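Local coordinates for SusD superfamily protein (Bacteroides thetaiotaomicron, PDB 3MCX) that is of unknown function but, as a zinc-binding SusD-family protein of the bacterial outer membrane, probably helps capture glycans for uptake, at residues L133-L136 and T137-F140; V172-C175 and Y176-V179. One frame throughout, in Å; residues are numbered along the deposited sequence.

Interaction 1: L133-L136 and T137-F140; sequences LFNL and TRLF
Leu133, Phe134, Asn135 and Leu136 each give their carbonyl to the N-H four residues on, so that 133-140 forms the last two turns of helix 115-140, a buried alpha-helix of this SusD-family fold. The first carbonyl carries a second load: Leu133 O takes the N-H of Thr137 and also its hydroxyl, with OG1 2.8 Å away and lifted 41° above the carbonyl plane. Thr137 can reach back like this because OG1 lies beside its own backbone N (chi1 -58°).

One residue on, Phe134 and Arg138 meet. CD of Arg138 sits over the phenylalanine face, 3.9 Å from the ring centroid, in a CH-pi contact displaced toward the rim. The guanidinium follows over the CE2 and CZ side of the same ring, its plane tilted 31° from the ring's, with Phe134 CE2 over its centre. NH1 of Arg138 also makes a salt bridge to Glu419, and Tyr422 adds a cation-pi contact, so the buried charge is probably well compensated. Asn135 joins in through a water that donates to its OD1 and accepts from Arg138 NH1, while Tyr40 and Tyr41 bind its ND2.

At the helix end Leu136 O lies at the in-plane edge of the Phe140 ring, 3.3 Å from CD2, and Leu136 CD2 touches Phe140 CE2 at 4.0 Å.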
loop_
_atom_site.group_PDB
_atom_site.type_symbol
_atom_site.label_atom_id
_atom_site.label_comp_id
_atom_site.label_asym_id
_atom_site.label_seq_id
_atom_site.Cartn_x
_atom_site.Cartn_y
_atom_site.Cartn_z
ATOM N N LEU A 133 7.968 1.945 9.534
ATOM C CA LEU A 133 7.266 2.008 10.814
ATOM C C LEU A 133 5.766 2.215 10.542
ATOM O O LEU A 133 4.927 1.602 11.219
ATOM C CB LEU A 133 7.833 3.117 11.674
ATOM C CG LEU A 133 7.121 3.330 13.023
ATOM C CD1 LEU A 133 7.039 2.067 13.877
ATOM C CD2 LEU A 133 7.765 4.501 13.817
ATOM N N PHE A 134 5.404 3.056 9.571
ATOM C CA PHE A 134 4.005 3.269 9.193
ATOM C C PHE A 134 3.337 1.950 8.797
ATOM O O PHE A 134 2.233 1.636 9.238
ATOM C CB PHE A 134 3.944 4.291 8.046
ATOM C CG PHE A 134 2.569 4.569 7.505
ATOM C CD1 PHE A 134 1.595 5.128 8.293
ATOM C CD2 PHE A 134 2.271 4.317 6.183
ATOM C CE1 PHE A 134 0.353 5.439 7.770
ATOM C CE2 PHE A 134 1.016 4.607 5.664
ATOM C CZ PHE A 134 0.077 5.179 6.445
ATOM N N ASN A 135 4.012 1.185 7.936
ATOM C CA ASN A 135 3.493 -0.109 7.489
ATOM C C ASN A 135 3.241 -1.063 8.637
ATOM O O ASN A 135 2.194 -1.717 8.701
ATOM C CB ASN A 135 4.444 -0.706 6.456
ATOM C CG ASN A 135 4.379 0.035 5.115
ATOM O OD1 ASN A 135 3.304 0.489 4.697
ATOM N ND2 ASN A 135 5.521 0.136 4.426
ATOM N N LEU A 136 4.191 -1.161 9.575
ATOM C CA LEU A 136 3.974 -2.010 10.745
ATOM C C LEU A 136 2.787 -1.527 11.600
ATOM O O LEU A 136 2.003 -2.316 12.092
ATOM C CB LEU A 136 5.224 -2.076 11.611
ATOM C CG LEU A 136 6.360 -2.923 11.028
ATOM C CD1 LEU A 136 7.680 -2.497 11.631
ATOM C CD2 LEU A 136 6.085 -4.404 11.263
ATOM N N THR A 137 2.716 -0.216 11.799
ATOM C CA THR A 137 1.746 0.360 12.686
ATOM C C THR A 137 0.332 0.117 12.143
ATOM O O THR A 137 -0.599 -0.134 12.907
ATOM C CB THR A 137 2.023 1.866 12.924
ATOM O OG1 THR A 137 3.334 2.021 13.466
ATOM C CG2 THR A 137 0.992 2.472 13.865
ATOM N N ARG A 138 0.161 0.225 10.837
ATOM C CA ARG A 138 -1.167 0.115 10.276
ATOM C C ARG A 138 -1.615 -1.345 10.174
ATOM O O ARG A 138 -2.817 -1.570 10.179
ATOM C CB ARG A 138 -1.246 0.879 8.943
ATOM C CG ARG A 138 -0.530 0.254 7.839
ATOM C CD ARG A 138 -0.204 1.262 6.707
ATOM N NE ARG A 138 -1.264 2.131 6.228
ATOM C CZ ARG A 138 -1.487 2.466 4.931
ATOM N NH1 ARG A 138 -0.804 1.914 3.937
ATOM N NH2 ARG A 138 -2.376 3.373 4.632
ATOM N N LEU A 139 -0.687 -2.316 10.169
ATOM C CA LEU A 139 -1.062 -3.739 10.217
ATOM C C LEU A 139 -1.345 -4.194 11.631
ATOM O O LEU A 139 -2.304 -4.940 11.852
ATOM C CB LEU A 139 0.054 -4.628 9.640
ATOM C CG LEU A 139 -0.188 -5.051 8.195
ATOM C CD1 LEU A 139 -0.181 -3.860 7.203
ATOM C CD2 LEU A 139 0.828 -6.146 7.802
ATOM N N PHE A 140 -0.503 -3.793 12.588
ATOM C CA PHE A 140 -0.494 -4.397 13.904
ATOM C C PHE A 140 -1.134 -3.534 14.995
ATOM O O PHE A 140 -1.154 -3.918 16.173
ATOM C CB PHE A 140 0.958 -4.781 14.269
ATOM C CG PHE A 140 1.502 -5.891 13.393
ATOM C CD1 PHE A 140 1.173 -7.200 13.674
ATOM C CD2 PHE A 140 2.288 -5.610 12.278
ATOM C CE1 PHE A 140 1.633 -8.259 12.869
ATOM C CE2 PHE A 140 2.755 -6.656 11.453
ATOM C CZ PHE A 140 2.403 -7.972 11.764
HETATM O O HOH W 1 0.869 -0.586 3.952
#

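Interaction 2: V172-C175 and Y176-V179; sequences VAQC and YEQV. With ZN (zinc ion), chain B.
The ring of Tyr176 lies alongside Val172, one turn earlier in helix 172-186. Val172 O stands at the ring's edge, close to its plane, 3.4 Å from CD1, while the methyl CG1 of Val172 packs against CD1 at 3.8 Å and is equally near CE1. The two side chains point the same way. CG1 gets there by standing anti to the valine's backbone N (chi1 169°), beside the carbonyl carbon. Beyond this pair, Tyr144 meets the tyrosine ring edge to face, and Val211 and Asn214 of helix 201-214 also touch it.

The backbone is regular alpha-helix: Val172, Ala173, Gln174 and Cys175 accept from the amides of Tyr176, Glu177, Gln178 and Val179. The first of these bonds, Tyr176 N to Val172 O, is nearly straight, with an angle of 169° at the hydrogen. Val179 folds a methyl back over the turn, its CG2 lying 3.2 Å from Cys175 O.

Around the helix from these buried residues, Glu177 is exposed and carries the metal. Its chain runs extended beyond CG, which passes 3.3 Å from Ala173 O, and OE1 binds the zinc ion at 1.9 Å. OE2 stays 3.1 Å from the zinc, so the carboxylate grips through one oxygen; a water 2.0 Å from the metal is a second ligand. Nearby, the other polar chains look elsewhere: Gln174 OE1 accepts from the amide of Thr171, and Gln178 NE2 bonds to Asp182.

One-oxygen binding by a surface carboxylate, with water as the other ligand within this contact, is consistent with a peripheral zinc site, and the cation probably offsets much of the glutamate's negative charge.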
loop_
_atom_site.group_PDB
_atom_site.type_symbol
_atom_site.label_atom_id
_atom_site.label_comp_id
_atom_site.label_asym_id
_atom_site.label_seq_id
_atom_site.Cartn_x
_atom_site.Cartn_y
_atom_site.Cartn_z
ATOM N N VAL A 172 0.066 3.864 18.960
ATOM C CA VAL A 172 -0.118 4.222 17.565
ATOM C C VAL A 172 0.258 5.683 17.303
ATOM O O VAL A 172 0.952 5.995 16.339
ATOM C CB VAL A 172 -1.569 3.907 17.128
ATOM C CG1 VAL A 172 -1.898 4.509 15.777
ATOM C CG2 VAL A 172 -1.785 2.331 17.088
ATOM N N ALA A 173 -0.147 6.591 18.190
ATOM C CA ALA A 173 0.189 8.011 17.989
ATOM C C ALA A 173 1.708 8.251 18.072
ATOM O O ALA A 173 2.242 9.033 17.288
ATOM C CB ALA A 173 -0.544 8.889 18.995
ATOM N N GLN A 174 2.402 7.605 19.011
ATOM C CA GLN A 174 3.839 7.741 19.113
ATOM C C GLN A 174 4.521 7.244 17.848
ATOM O O GLN A 174 5.474 7.852 17.340
ATOM C CB GLN A 174 4.338 6.981 20.331
ATOM C CG GLN A 174 4.046 7.682 21.654
ATOM C CD GLN A 174 4.407 6.846 22.866
ATOM O OE1 GLN A 174 4.256 5.614 22.847
ATOM N NE2 GLN A 174 4.861 7.496 23.924
ATOM N N CYS A 175 3.981 6.167 17.295
ATOM C CA CYS A 175 4.502 5.631 16.046
ATOM C C CYS A 175 4.293 6.611 14.905
ATOM O O CYS A 175 5.219 6.895 14.147
ATOM C CB CYS A 175 3.873 4.266 15.747
ATOM S SG CYS A 175 4.433 2.971 16.869
ATOM N N TYR A 176 3.076 7.131 14.760
ATOM C CA TYR A 176 2.839 8.128 13.703
ATOM C C TYR A 176 3.726 9.380 13.855
ATOM O O TYR A 176 4.198 9.936 12.869
ATOM C CB TYR A 176 1.361 8.519 13.602
ATOM C CG TYR A 176 0.484 7.653 12.719
ATOM C CD1 TYR A 176 -0.029 6.443 13.154
ATOM C CD2 TYR A 176 0.118 8.093 11.465
ATOM C CE1 TYR A 176 -0.862 5.674 12.343
ATOM C CE2 TYR A 176 -0.713 7.334 10.649
ATOM C CZ TYR A 176 -1.221 6.145 11.109
ATOM O OH TYR A 176 -2.065 5.415 10.291
ATOM N N GLU A 177 3.940 9.825 15.081
ATOM C CA GLU A 177 4.845 10.979 15.314
ATOM C C GLU A 177 6.219 10.682 14.732
ATOM O O GLU A 177 6.818 11.526 14.082
ATOM C CB GLU A 177 5.012 11.281 16.775
ATOM C CG GLU A 177 3.862 11.957 17.415
ATOM C CD GLU A 177 4.133 12.175 18.896
ATOM O OE1 GLU A 177 4.992 11.445 19.486
ATOM O OE2 GLU A 177 3.505 13.104 19.462
ATOM N N GLN A 178 6.706 9.467 14.948
ATOM C CA GLN A 178 8.050 9.112 14.436
ATOM C C GLN A 178 8.061 8.999 12.912
ATOM O O GLN A 178 9.049 9.441 12.285
ATOM C CB GLN A 178 8.549 7.819 15.089
ATOM C CG GLN A 178 9.984 7.472 14.768
ATOM C CD GLN A 178 10.952 8.476 15.309
ATOM O OE1 GLN A 178 10.992 8.738 16.517
ATOM N NE2 GLN A 178 11.768 9.049 14.423
ATOM N N VAL A 179 6.970 8.459 12.339
ATOM C CA VAL A 179 6.857 8.376 10.899
ATOM C C VAL A 179 6.930 9.761 10.267
ATOM O O VAL A 179 7.696 10.005 9.325
ATOM C CB VAL A 179 5.545 7.735 10.497
ATOM C CG1 VAL A 179 5.319 7.857 8.967
ATOM C CG2 VAL A 179 5.504 6.254 10.978
HETATM ZN ZN ZN B . 5.484 11.661 21.326
HETATM O O HOH W 2 6.624 10.029 21.219
#

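Overall arrangement
Interactions 1 and 2 lie on successive helices of the chain, 115-140 and 172-186, which pack directly together; their centres are about 10 Å apart. Cys175 meets two residues of interaction 1: its CB lies 3.2 Å from Thr137 OG1, and its O is 3.5 Å from Leu133 CD2. Phe134 is the second meeting point, where Val179 CG2 reaches Phe134 N at 3.5 Å and Tyr176 OH packs 3.5 Å from Phe134 CE1. Both contacts also border helix 201-214, where Val211 touches Phe134, Tyr176 and Val179. The zinc ion belongs to the outer side of interaction 2; Leu133 of the buried interaction 1 stays about 11 Å from it by its side chain.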